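Local coordinates for protein porphyranase B (Zobellia galactanivorans, PDB 3JUU) that hydrolyses the sulfated algal polysaccharide porphyran at the (1->4) linkages between beta-D-galactopyranose and alpha-L-galactopyranose-6-sulfate, at residues 33-38 and 44-49; 64-69 and 77-82; 115-118 and 122-125; 151-156 and 162-167. One frame throughout, in Å; residues are numbered along the deposited sequence.

Contact 1. Residues 33-38 and 44-49; sequences MSDEFE and EKKWQI
Trp47 gives its indole N-H to Asp35, with NE1 2.8 Å from OD2. The oxygen lies in the ring plane at the nitrogen edge and receives the bond on its anti lone pair, the one away from OD1. Carboxylate and indole are almost coplanar, only 17° apart. The second carboxylate oxygen turns back on its own chain, Asp35 OD1 accepting from Phe37 N at 2.8 Å from above the carboxylate plane, which makes an Asx turn. Held at both oxygens, the carboxylate has little freedom to rotate. Lys46 supplies the other strong bond. Its chain is extended until a bend at chi3 (-84°) brings NZ to Ser34 O at 2.8 Å, almost straight on to the carbonyl. Lys46 NZ stays 4.4 Å from Asp35 OD2, too far for a salt bridge, and a water spans them, accepting from the ammonium group of Lys46 and donating to the carboxylate. This nearby positive charge probably favours the ionised aspartate. Farther out, Phe37 CE1 packs 3.7 Å from Trp47 NE1, the two rings oblique, and Lys46 CG lies above one face of the indole, offset toward its rim. Were Trp47 an alanine, Asp35 OD2 would probably lose its indole donor and a gap would open beside Phe37. Leu238 and Met240 of strand 237-242 and Val99 of strand 90-101 also pack on the indole. The arrangement is an Asx-turn loop fastened through a tryptophan to the short strand 47-48, in the GH16 jelly-roll sandwich and away from the catalytic residues.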
loop_
_atom_site.group_PDB
_atom_site.type_symbol
_atom_site.label_atom_id
_atom_site.label_comp_id
_atom_site.label_asym_id
_atom_site.label_seq_id
_atom_site.Cartn_x
_atom_site.Cartn_y
_atom_site.Cartn_z
ATOM N N MET A 33 -0.874 13.555 -6.331
ATOM C CA MET A 33 -0.651 12.206 -5.748
ATOM C C MET A 33 0.349 12.263 -4.619
ATOM O O MET A 33 0.945 11.222 -4.232
ATOM C CB MET A 33 -0.191 11.220 -6.830
ATOM C CG MET A 33 -1.240 11.027 -7.901
ATOM S SD MET A 33 -0.732 9.849 -9.183
ATOM C CE MET A 33 -0.948 8.311 -8.240
ATOM N N SER A 34 0.524 13.448 -4.032
ATOM C CA SER A 34 1.482 13.611 -2.982
ATOM C C SER A 34 0.838 14.398 -1.819
ATOM O O SER A 34 0.000 15.237 -2.066
ATOM C CB SER A 34 2.738 14.361 -3.479
ATOM O OG SER A 34 3.304 13.647 -4.599
ATOM N N ASP A 35 1.229 14.109 -0.601
ATOM C CA ASP A 35 0.621 14.782 0.576
ATOM C C ASP A 35 1.543 14.611 1.756
ATOM O O ASP A 35 2.059 13.499 2.029
ATOM C CB ASP A 35 -0.769 14.185 0.887
ATOM C CG ASP A 35 -1.733 15.215 1.545
ATOM O OD1 ASP A 35 -1.220 16.074 2.271
ATOM O OD2 ASP A 35 -2.967 15.079 1.350
ATOM N N GLU A 36 1.796 15.732 2.461
ATOM C CA GLU A 36 2.568 15.717 3.711
ATOM C C GLU A 36 1.603 15.521 4.890
ATOM O O GLU A 36 2.059 15.235 5.991
ATOM C CB GLU A 36 3.326 17.060 3.886
ATOM C CG GLU A 36 4.386 17.311 2.837
ATOM C CD GLU A 36 5.457 16.215 2.849
ATOM O OE1 GLU A 36 6.018 15.920 3.920
ATOM O OE2 GLU A 36 5.751 15.657 1.771
ATOM N N PHE A 37 0.302 15.617 4.625
ATOM C CA PHE A 37 -0.739 15.324 5.675
ATOM C C PHE A 37 -0.668 16.300 6.848
ATOM O O PHE A 37 -0.876 15.896 8.014
ATOM C CB PHE A 37 -0.655 13.876 6.203
ATOM C CG PHE A 37 -0.832 12.882 5.116
ATOM C CD1 PHE A 37 -2.033 12.809 4.418
ATOM C CD2 PHE A 37 0.220 12.000 4.797
ATOM C CE1 PHE A 37 -2.203 11.886 3.371
ATOM C CE2 PHE A 37 0.028 11.081 3.730
ATOM C CZ PHE A 37 -1.176 11.017 3.049
ATOM N N GLU A 38 -0.454 17.578 6.495
ATOM C CA GLU A 38 -0.440 18.666 7.496
ATOM C C GLU A 38 -1.896 19.035 7.708
ATOM O O GLU A 38 -2.723 18.798 6.835
ATOM C CB GLU A 38 0.375 19.869 6.953
ATOM C CG GLU A 38 1.884 19.680 7.048
ATOM C CD GLU A 38 2.407 19.548 8.470
ATOM O OE1 GLU A 38 3.571 19.149 8.611
ATOM O OE2 GLU A 38 1.705 19.831 9.470
ATOM N N GLU A 44 -10.106 15.340 1.062
ATOM C CA GLU A 44 -10.923 14.408 0.324
ATOM C C GLU A 44 -11.138 14.787 -1.116
ATOM O O GLU A 44 -11.813 14.067 -1.822
ATOM C CB GLU A 44 -12.237 14.121 1.056
ATOM C CG GLU A 44 -12.008 13.282 2.330
ATOM C CD GLU A 44 -13.301 12.907 3.023
ATOM O OE1 GLU A 44 -13.519 13.463 4.124
ATOM O OE2 GLU A 44 -14.099 12.114 2.511
ATOM N N LYS A 45 -10.544 15.901 -1.568
ATOM C CA LYS A 45 -10.518 16.106 -3.020
ATOM C C LYS A 45 -9.320 15.303 -3.606
ATOM O O LYS A 45 -9.303 15.022 -4.769
ATOM C CB LYS A 45 -10.319 17.588 -3.404
ATOM C CG LYS A 45 -11.515 18.548 -2.968
ATOM C CD LYS A 45 -12.673 18.633 -3.993
ATOM C CE LYS A 45 -13.620 17.369 -4.095
ATOM N NZ LYS A 45 -14.983 17.446 -3.432
ATOM N N LYS A 46 -8.335 14.972 -2.770
ATOM C CA LYS A 46 -7.138 14.248 -3.261
ATOM C C LYS A 46 -7.300 12.754 -2.991
ATOM O O LYS A 46 -6.867 11.883 -3.801
ATOM C CB LYS A 46 -5.931 14.760 -2.534
ATOM C CG LYS A 46 -4.580 14.227 -3.084
ATOM C CD LYS A 46 -3.398 15.028 -2.415
ATOM C CE LYS A 46 -3.127 16.340 -3.141
ATOM N NZ LYS A 46 -2.076 17.078 -2.417
ATOM N N TRP A 47 -7.920 12.444 -1.851
ATOM C CA TRP A 47 -7.993 11.078 -1.342
ATOM C C TRP A 47 -9.423 10.639 -1.158
ATOM O O TRP A 47 -10.280 11.481 -0.730
ATOM C CB TRP A 47 -7.264 10.969 -0.006
ATOM C CG TRP A 47 -5.840 11.445 -0.060
ATOM C CD1 TRP A 47 -5.338 12.609 0.495
ATOM C CD2 TRP A 47 -4.715 10.773 -0.685
ATOM N NE1 TRP A 47 -3.959 12.697 0.245
ATOM C CE2 TRP A 47 -3.559 11.597 -0.486
ATOM C CE3 TRP A 47 -4.585 9.570 -1.420
ATOM C CZ2 TRP A 47 -2.233 11.251 -0.984
ATOM C CZ3 TRP A 47 -3.271 9.202 -1.917
ATOM C CH2 TRP A 47 -2.118 10.056 -1.702
ATOM N N GLN A 48 -9.672 9.350 -1.401
ATOM C CA GLN A 48 -11.016 8.727 -1.212
ATOM C C GLN A 48 -10.878 7.852 0.001
ATOM O O GLN A 48 -10.047 6.930 0.041
ATOM C CB GLN A 48 -11.500 7.902 -2.430
ATOM C CG GLN A 48 -12.874 7.288 -2.276
ATOM C CD GLN A 48 -13.333 6.721 -3.559
ATOM O OE1 GLN A 48 -12.544 6.071 -4.302
ATOM N NE2 GLN A 48 -14.614 6.914 -3.853
ATOM N N ILE A 49 -11.722 8.102 1.002
ATOM C CA ILE A 49 -11.714 7.241 2.207
ATOM C C ILE A 49 -13.082 6.560 2.462
ATOM O O ILE A 49 -13.186 5.785 3.421
ATOM C CB ILE A 49 -11.293 8.049 3.428
ATOM C CG1 ILE A 49 -12.348 9.149 3.818
ATOM C CG2 ILE A 49 -9.830 8.672 3.183
ATOM C CD1 ILE A 49 -12.031 9.861 5.201
HETATM O O HOH W 1 -3.584 17.615 0.122
#

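Contact 2. Residues 64-69 and 77-82; sequences AENISL and TTTMLP
Asn66 and Thr77 meet in the beta hairpin of strands 67-70 and 73-87, where Thr77 N donates to Asn66 O at 2.9 Å in the carbonyl plane. Asn66 ends a short 3-10 turn, closed by Ile67 N on Ala64 O, and so stands just where the first hairpin strand begins. Its side chain reaches across toward Thr79, with CG anti to the carbonyl carbon (chi1 -75°). ND2 gives a fairly straight bond to Thr79 OG1 at 3.2 Å, the hydroxyl lying close to the amide plane, while Asn66 OD1 packs 3.5 Å from the Thr79 methyl CG2. The hairpin is antiparallel, and its longer strand also pairs with strand 90-101, whose Gly96 O takes a further bond from Asn66 ND2. Cutting Asn66 back to an alanine is likely to leave both Thr79 OG1 and Gly96 O without this amide donor, with the backbone bond to Thr77 as the remaining direct hydrogen bond between the segments. A water donates to Asn66 O at 2.8 Å and to Ser68 OG at 2.7 Å, and is also hydrogen-bonded to Thr77 OG1, a hydroxyl bonded in addition to Thr264. Ser68 OG has a second partner in Gln75.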
loop_
_atom_site.group_PDB
_atom_site.type_symbol
_atom_site.label_atom_id
_atom_site.label_comp_id
_atom_site.label_asym_id
_atom_site.label_seq_id
_atom_site.Cartn_x
_atom_site.Cartn_y
_atom_site.Cartn_z
ATOM N N ALA A 64 -14.381 5.258 7.375
ATOM C CA ALA A 64 -13.859 6.616 7.180
ATOM C C ALA A 64 -13.433 7.228 8.518
ATOM O O ALA A 64 -12.435 7.986 8.589
ATOM C CB ALA A 64 -14.918 7.475 6.418
ATOM N N GLU A 65 -14.172 6.882 9.607
ATOM C CA GLU A 65 -13.868 7.427 10.954
ATOM C C GLU A 65 -12.529 6.954 11.483
ATOM O O GLU A 65 -12.028 7.485 12.482
ATOM C CB GLU A 65 -14.916 6.972 12.031
ATOM C CG GLU A 65 -16.415 7.047 11.648
ATOM C CD GLU A 65 -16.973 5.801 10.848
ATOM O OE1 GLU A 65 -17.640 4.872 11.499
ATOM O OE2 GLU A 65 -16.785 5.766 9.589
ATOM N N ASN A 66 -11.996 5.853 10.936
ATOM C CA ASN A 66 -10.656 5.409 11.378
ATOM C C ASN A 66 -9.470 6.067 10.692
ATOM O O ASN A 66 -8.300 5.712 11.021
ATOM C CB ASN A 66 -10.510 3.883 11.192
ATOM C CG ASN A 66 -11.278 3.110 12.259
ATOM O OD1 ASN A 66 -11.823 3.694 13.187
ATOM N ND2 ASN A 66 -11.342 1.818 12.131
ATOM N N ILE A 67 -9.752 7.037 9.824
ATOM C CA ILE A 67 -8.733 7.874 9.162
ATOM C C ILE A 67 -8.625 9.211 9.974
ATOM O O ILE A 67 -9.666 9.869 10.238
ATOM C CB ILE A 67 -9.111 8.238 7.701
ATOM C CG1 ILE A 67 -9.461 7.022 6.769
ATOM C CG2 ILE A 67 -7.995 9.122 7.068
ATOM C CD1 ILE A 67 -8.571 5.827 6.947
ATOM N N SER A 68 -7.441 9.595 10.408
ATOM C CA SER A 68 -7.269 10.907 11.067
ATOM C C SER A 68 -5.917 11.474 10.620
ATOM O O SER A 68 -5.023 10.708 10.110
ATOM C CB SER A 68 -7.303 10.827 12.609
ATOM O OG SER A 68 -6.330 9.951 13.125
ATOM N N LEU A 69 -5.744 12.784 10.860
ATOM C CA LEU A 69 -4.440 13.436 10.701
ATOM C C LEU A 69 -4.001 13.960 12.034
ATOM O O LEU A 69 -4.843 14.414 12.823
ATOM C CB LEU A 69 -4.547 14.641 9.760
ATOM C CG LEU A 69 -4.268 14.483 8.273
ATOM C CD1 LEU A 69 -4.575 13.128 7.546
ATOM C CD2 LEU A 69 -4.579 15.685 7.408
ATOM N N THR A 77 -6.305 3.781 11.918
ATOM C CA THR A 77 -6.322 3.124 13.219
ATOM C C THR A 77 -7.252 1.899 13.161
ATOM O O THR A 77 -8.393 2.012 12.706
ATOM C CB THR A 77 -6.855 4.144 14.272
ATOM O OG1 THR A 77 -5.911 5.228 14.420
ATOM C CG2 THR A 77 -6.988 3.438 15.650
ATOM N N THR A 78 -6.806 0.770 13.678
ATOM C CA THR A 78 -7.656 -0.411 13.768
ATOM C C THR A 78 -8.542 -0.374 15.006
ATOM O O THR A 78 -8.085 0.055 16.095
ATOM C CB THR A 78 -6.853 -1.676 13.879
ATOM O OG1 THR A 78 -6.021 -1.643 15.038
ATOM C CG2 THR A 78 -5.961 -1.977 12.604
ATOM N N THR A 79 -9.761 -0.881 14.851
ATOM C CA THR A 79 -10.747 -0.876 15.979
ATOM C C THR A 79 -11.536 -2.162 16.035
ATOM O O THR A 79 -11.532 -2.992 15.072
ATOM C CB THR A 79 -11.742 0.311 15.884
ATOM O OG1 THR A 79 -12.485 0.239 14.667
ATOM C CG2 THR A 79 -11.042 1.677 15.932
ATOM N N MET A 80 -12.143 -2.392 17.199
ATOM C CA MET A 80 -13.174 -3.418 17.294
ATOM C C MET A 80 -14.487 -2.663 16.949
ATOM O O MET A 80 -14.729 -1.565 17.444
ATOM C CB MET A 80 -13.225 -4.013 18.708
ATOM C CG MET A 80 -14.256 -5.159 18.775
ATOM S SD MET A 80 -13.674 -6.653 17.939
ATOM C CE MET A 80 -12.364 -7.222 19.044
ATOM N N LEU A 81 -15.314 -3.185 16.052
ATOM C CA LEU A 81 -16.591 -2.488 15.824
ATOM C C LEU A 81 -17.445 -2.738 17.126
ATOM O O LEU A 81 -17.367 -3.775 17.745
ATOM C CB LEU A 81 -17.326 -3.129 14.648
ATOM C CG LEU A 81 -16.548 -3.140 13.283
ATOM C CD1 LEU A 81 -17.438 -3.860 12.211
ATOM C CD2 LEU A 81 -16.147 -1.709 12.864
ATOM N N PRO A 82 -18.283 -1.788 17.462
ATOM C CA PRO A 82 -19.008 -1.899 18.722
ATOM C C PRO A 82 -20.109 -2.958 18.618
ATOM O O PRO A 82 -20.467 -3.593 19.632
ATOM C CB PRO A 82 -19.567 -0.472 18.937
ATOM C CG PRO A 82 -19.629 0.144 17.505
ATOM C CD PRO A 82 -18.344 -0.445 16.864
HETATM O O HOH W 2 -7.022 7.307 12.989
#

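Contact 3. Residues 115-118 and 122-125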
loop_
_atom_site.group_PDB
_atom_site.type_symbol
_atom_site.label_atom_id
_atom_site.label_comp_id
_atom_site.label_asym_id
_atom_site.label_seq_id
_atom_site.Cartn_x
_atom_site.Cartn_y
_atom_site.Cartn_z
ATOM N N LYS A 115 5.095 3.695 9.543
ATOM C CA LYS A 115 5.324 2.763 10.639
ATOM C C LYS A 115 4.089 1.884 10.745
ATOM O O LYS A 115 2.931 2.396 10.762
ATOM C CB LYS A 115 5.593 3.537 11.958
ATOM C CG LYS A 115 5.598 2.648 13.171
ATOM C CD LYS A 115 5.640 3.449 14.523
ATOM C CE LYS A 115 6.925 4.033 14.849
ATOM N NZ LYS A 115 6.655 4.842 16.115
ATOM N N ALA A 116 4.292 0.581 10.786
ATOM C CA ALA A 116 3.146 -0.304 10.766
ATOM C C ALA A 116 2.434 -0.310 12.131
ATOM O O ALA A 116 3.056 0.034 13.196
ATOM C CB ALA A 116 3.572 -1.781 10.387
ATOM N N ASN A 117 1.154 -0.691 12.100
ATOM C CA ASN A 117 0.459 -1.017 13.372
ATOM C C ASN A 117 0.985 -2.318 13.914
ATOM O O ASN A 117 1.464 -3.137 13.167
ATOM C CB ASN A 117 -1.074 -0.961 13.254
ATOM C CG ASN A 117 -1.652 -2.105 12.441
ATOM O OD1 ASN A 117 -1.583 -3.267 12.867
ATOM N ND2 ASN A 117 -2.265 -1.785 11.318
ATOM N N LYS A 118 0.858 -2.519 15.223
ATOM C CA LYS A 118 1.308 -3.722 15.928
ATOM C C LYS A 118 0.152 -4.743 16.177
ATOM O O LYS A 118 0.070 -5.401 17.239
ATOM C CB LYS A 118 1.872 -3.239 17.275
ATOM C CG LYS A 118 2.687 -4.309 17.968
ATOM C CD LYS A 118 3.354 -3.623 19.262
ATOM C CE LYS A 118 4.156 -4.693 19.974
ATOM N NZ LYS A 118 4.759 -4.194 21.229
ATOM N N SER A 122 -3.329 -5.481 8.538
ATOM C CA SER A 122 -2.230 -5.088 7.675
ATOM C C SER A 122 -1.817 -3.620 7.810
ATOM O O SER A 122 -2.549 -2.755 8.419
ATOM C CB SER A 122 -2.676 -5.376 6.219
ATOM O OG SER A 122 -3.574 -4.342 5.773
ATOM N N SER A 123 -0.636 -3.318 7.263
ATOM C CA SER A 123 -0.227 -1.934 6.985
ATOM C C SER A 123 0.403 -1.927 5.589
ATOM O O SER A 123 1.334 -2.694 5.390
ATOM C CB SER A 123 0.856 -1.530 7.971
ATOM O OG SER A 123 0.334 -1.491 9.290
ATOM N N THR A 124 -0.181 -1.190 4.624
ATOM C CA THR A 124 0.174 -1.420 3.233
ATOM C C THR A 124 0.348 -0.127 2.475
ATOM O O THR A 124 -0.212 0.962 2.862
ATOM C CB THR A 124 -0.904 -2.271 2.511
ATOM O OG1 THR A 124 -2.127 -1.514 2.377
ATOM C CG2 THR A 124 -1.217 -3.617 3.289
ATOM N N PHE A 125 1.060 -0.237 1.363
ATOM C CA PHE A 125 1.243 0.915 0.477
ATOM C C PHE A 125 1.422 0.296 -0.926
ATOM O O PHE A 125 2.322 -0.581 -1.077
ATOM C CB PHE A 125 2.555 1.604 0.867
ATOM C CG PHE A 125 2.891 2.808 0.009
ATOM C CD1 PHE A 125 1.925 3.817 -0.256
ATOM C CD2 PHE A 125 4.182 2.950 -0.570
ATOM C CE1 PHE A 125 2.269 4.939 -1.051
ATOM C CE2 PHE A 125 4.536 4.084 -1.352
ATOM C CZ PHE A 125 3.595 5.053 -1.636
HETATM O O HOH W 3 0.287 -3.893 10.540
#
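Ser123 sets its side chain against Ala116 and Asn117, and this is the tight part of the contact. Ser123 CB lies 3.6 Å from Ala116 CB, and the hydroxyl accepts from the Asn117 backbone, OG to N at 3.0 Å. A chi1 of -66° keeps OG beside the serine's own nitrogen and aims it at residues 116-117, where this side-chain oxygen accepts the backbone N-H. Across the contact the Asn117 amide is only weakly tied. Its chi1 of 71° folds CG back between the backbone N and the carbonyl carbon, and ND2 reaches Ser122 O at 3.1 Å, but an N-H...O angle of only 126° makes this a weak bond. The stronger partners of that amide are Thr119, at OD1, and Thr265, at ND2. On the looser side one bound water bridges the segments: it accepts from Ser123 OG at 2.7 Å and donates to Asn117 O at 3.0 Å. Thr265 OG1 bonds to Ser123 OG as well, so the serine oxygen is gripped by three partners. Next along strand 122-128, Ser122 OG bonds to Glu243, which probably binds substrate. The chemistry across the contact is neutral: hydroxyls, amides and one water supply partners to the buried Ser123 hydroxyl and the Asn117 amide where the chain turns back beside the probable sugar-binding site, which probably steadies Ser122 as a second-shell partner of Glu243.

Contact 4. Residues 151-156 and 162-167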
loop_
_atom_site.group_PDB
_atom_site.type_symbol
_atom_site.label_atom_id
_atom_site.label_comp_id
_atom_site.label_asym_id
_atom_site.label_seq_id
_atom_site.Cartn_x
_atom_site.Cartn_y
_atom_site.Cartn_z
ATOM N N GLY A 151 1.486 -6.612 12.010
ATOM C CA GLY A 151 2.238 -6.350 13.232
ATOM C C GLY A 151 2.240 -7.566 14.161
ATOM O O GLY A 151 3.071 -7.609 15.070
ATOM N N GLN A 152 1.294 -8.512 14.012
ATOM C CA GLN A 152 1.168 -9.633 14.943
ATOM C C GLN A 152 0.831 -10.847 14.114
ATOM O O GLN A 152 -0.182 -10.854 13.427
ATOM C CB GLN A 152 0.006 -9.367 15.980
ATOM C CG GLN A 152 -0.144 -10.581 16.912
ATOM C CD GLN A 152 -1.247 -10.359 17.983
ATOM O OE1 GLN A 152 -1.585 -9.222 18.283
ATOM N NE2 GLN A 152 -1.803 -11.437 18.522
ATOM N N ILE A 153 1.692 -11.859 14.127
ATOM C CA ILE A 153 1.497 -12.991 13.223
ATOM C C ILE A 153 0.649 -14.040 14.010
ATOM O O ILE A 153 0.993 -14.416 15.161
ATOM C CB ILE A 153 2.881 -13.582 12.837
ATOM C CG1 ILE A 153 3.624 -12.619 11.821
ATOM C CG2 ILE A 153 2.671 -14.947 12.192
ATOM C CD1 ILE A 153 5.059 -12.806 12.016
ATOM N N THR A 154 -0.491 -14.426 13.453
ATOM C CA THR A 154 -1.468 -15.274 14.129
ATOM C C THR A 154 -1.657 -16.634 13.426
ATOM O O THR A 154 -2.468 -17.423 13.818
ATOM C CB THR A 154 -2.869 -14.566 14.258
ATOM O OG1 THR A 154 -3.377 -14.214 12.950
ATOM C CG2 THR A 154 -2.749 -13.323 15.101
ATOM N N ASN A 155 -0.881 -16.873 12.397
ATOM C CA ASN A 155 -0.912 -18.135 11.653
ATOM C C ASN A 155 0.505 -18.682 11.836
ATOM O O ASN A 155 1.443 -17.931 11.685
ATOM C CB ASN A 155 -1.104 -17.783 10.207
ATOM C CG ASN A 155 -1.308 -19.001 9.313
ATOM O OD1 ASN A 155 -0.932 -20.130 9.684
ATOM N ND2 ASN A 155 -1.851 -18.776 8.102
ATOM N N ASP A 156 0.690 -19.963 12.158
ATOM C CA ASP A 156 2.088 -20.481 12.292
ATOM C C ASP A 156 2.674 -21.068 10.994
ATOM O O ASP A 156 3.735 -21.696 11.015
ATOM C CB ASP A 156 2.224 -21.492 13.448
ATOM C CG ASP A 156 1.337 -22.700 13.266
ATOM O OD1 ASP A 156 1.277 -23.515 14.223
ATOM O OD2 ASP A 156 0.705 -22.842 12.175
ATOM N N TYR A 162 8.150 -14.507 9.212
ATOM C CA TYR A 162 8.895 -13.212 9.327
ATOM C C TYR A 162 8.205 -12.060 8.674
ATOM O O TYR A 162 8.860 -11.024 8.431
ATOM C CB TYR A 162 10.281 -13.313 8.668
ATOM C CG TYR A 162 11.075 -14.401 9.306
ATOM C CD1 TYR A 162 11.447 -14.302 10.659
ATOM C CD2 TYR A 162 11.485 -15.533 8.553
ATOM C CE1 TYR A 162 12.216 -15.306 11.266
ATOM C CE2 TYR A 162 12.260 -16.519 9.142
ATOM C CZ TYR A 162 12.589 -16.408 10.501
ATOM O OH TYR A 162 13.325 -17.385 11.103
ATOM N N PHE A 163 6.911 -12.219 8.387
ATOM C CA PHE A 163 6.173 -11.211 7.629
ATOM C C PHE A 163 6.154 -9.824 8.303
ATOM O O PHE A 163 5.921 -8.818 7.605
ATOM C CB PHE A 163 4.733 -11.703 7.332
ATOM C CG PHE A 163 4.094 -11.053 6.161
ATOM C CD1 PHE A 163 4.404 -11.518 4.873
ATOM C CD2 PHE A 163 3.186 -9.988 6.292
ATOM C CE1 PHE A 163 3.833 -10.941 3.746
ATOM C CE2 PHE A 163 2.612 -9.423 5.166
ATOM C CZ PHE A 163 2.946 -9.893 3.890
ATOM N N ASP A 164 6.343 -9.783 9.619
ATOM C CA ASP A 164 6.322 -8.549 10.391
ATOM C C ASP A 164 7.682 -7.832 10.465
ATOM O O ASP A 164 7.820 -6.823 11.195
ATOM C CB ASP A 164 5.847 -8.875 11.840
ATOM C CG ASP A 164 6.779 -9.880 12.601
ATOM O OD1 ASP A 164 7.627 -10.562 11.983
ATOM O OD2 ASP A 164 6.577 -10.017 13.830
ATOM N N GLN A 165 8.706 -8.378 9.810
ATOM C CA GLN A 165 10.023 -7.748 9.866
ATOM C C GLN A 165 10.683 -7.669 8.491
ATOM O O GLN A 165 11.874 -7.588 8.431
ATOM C CB GLN A 165 10.928 -8.444 10.873
ATOM C CG GLN A 165 11.040 -9.932 10.685
ATOM C CD GLN A 165 11.732 -10.563 11.905
ATOM O OE1 GLN A 165 11.343 -10.310 13.039
ATOM N NE2 GLN A 165 12.794 -11.299 11.669
ATOM N N THR A 166 9.885 -7.663 7.426
ATOM C CA THR A 166 10.409 -7.622 6.086
ATOM C C THR A 166 9.689 -6.540 5.255
ATOM O O THR A 166 8.547 -6.150 5.545
ATOM C CB THR A 166 10.283 -9.027 5.443
ATOM O OG1 THR A 166 8.978 -9.505 5.722
ATOM C CG2 THR A 166 11.234 -10.064 6.148
ATOM N N MET A 167 10.335 -6.082 4.197
ATOM C CA MET A 167 9.594 -5.411 3.116
ATOM C C MET A 167 9.124 -6.488 2.142
ATOM O O MET A 167 9.921 -7.198 1.522
ATOM C CB MET A 167 10.502 -4.395 2.376
ATOM C CG MET A 167 9.705 -3.579 1.353
ATOM S SD MET A 167 10.902 -2.401 0.587
ATOM C CE MET A 167 9.923 -1.695 -0.707
HETATM O O HOH W 4 5.162 -9.246 15.860
#
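Ile153 and Asp164 are brought together by their torsions. In Ile153, CG1 stands anti to the carbonyl carbon (chi1 -74°) and the extended chi2 of 152° throws CD1 out toward the facing segment. In Asp164, CG sits between the backbone N and the carbonyl carbon (chi1 61°), turning the carboxylate across that methyl's path. The two side chains meet at about a right angle, and the methyl comes up against the carboxylate, Ile153 CD1 lying 3.4 Å from Asp164 CG and 3.4 Å from its OD1. The same methyl approaches Phe163 N at 4.1 Å. Asp164 occupies the third position of a type I turn, 162-165, closed by Gln165 N on Tyr162 O at 3.0 Å. That turn leads into strand 166-174, while Gly151 follows directly on strand 141-150. One water links the two segments, donating to Gly151 O at 2.8 Å and to Asp164 OD2 at 2.6 Å. Lys196 supplies a salt bridge to that same OD2. The preceding residue, Phe163, turns its ring away to pack edge-to-face with Trp247, and its side chain comes within about 4 Å of that of Glu148, the probable proton donor, so the turn borders the active site. Gly151 O and Asp164 OD2 are both acceptors, 4.4 Å apart, and could not bond each other directly; the water furnishes both protons. With Lys196 as its salt-bridge mate, the carboxylate is probably ionised, and the isoleucine methyl packs against it without offering a competing hydrogen bond.

Followed from the N terminus, the four contacts come in series, each closing before the next opens, so none nest or cross. Contact 1 closes the loop between strands 26-29 and 47-48. Contact 2 closes the hairpin of 67-70 and 73-87, and it packs on contact 1 through Ile49 on Ile67 and Phe37 and Glu38 on Leu69. Contact 3 closes the short link from strand 108-115 to 122-128, touching contact 2 where Thr78 CG2 meets Asn117 ND2. Contact 4 closes the loop between strands 141-150 and 166-174 and touches contact 3 at Lys118 and Gln152. Contacts 1 and 4 lie on opposite sides of the chain's centre, their own centres about 29 Å apart.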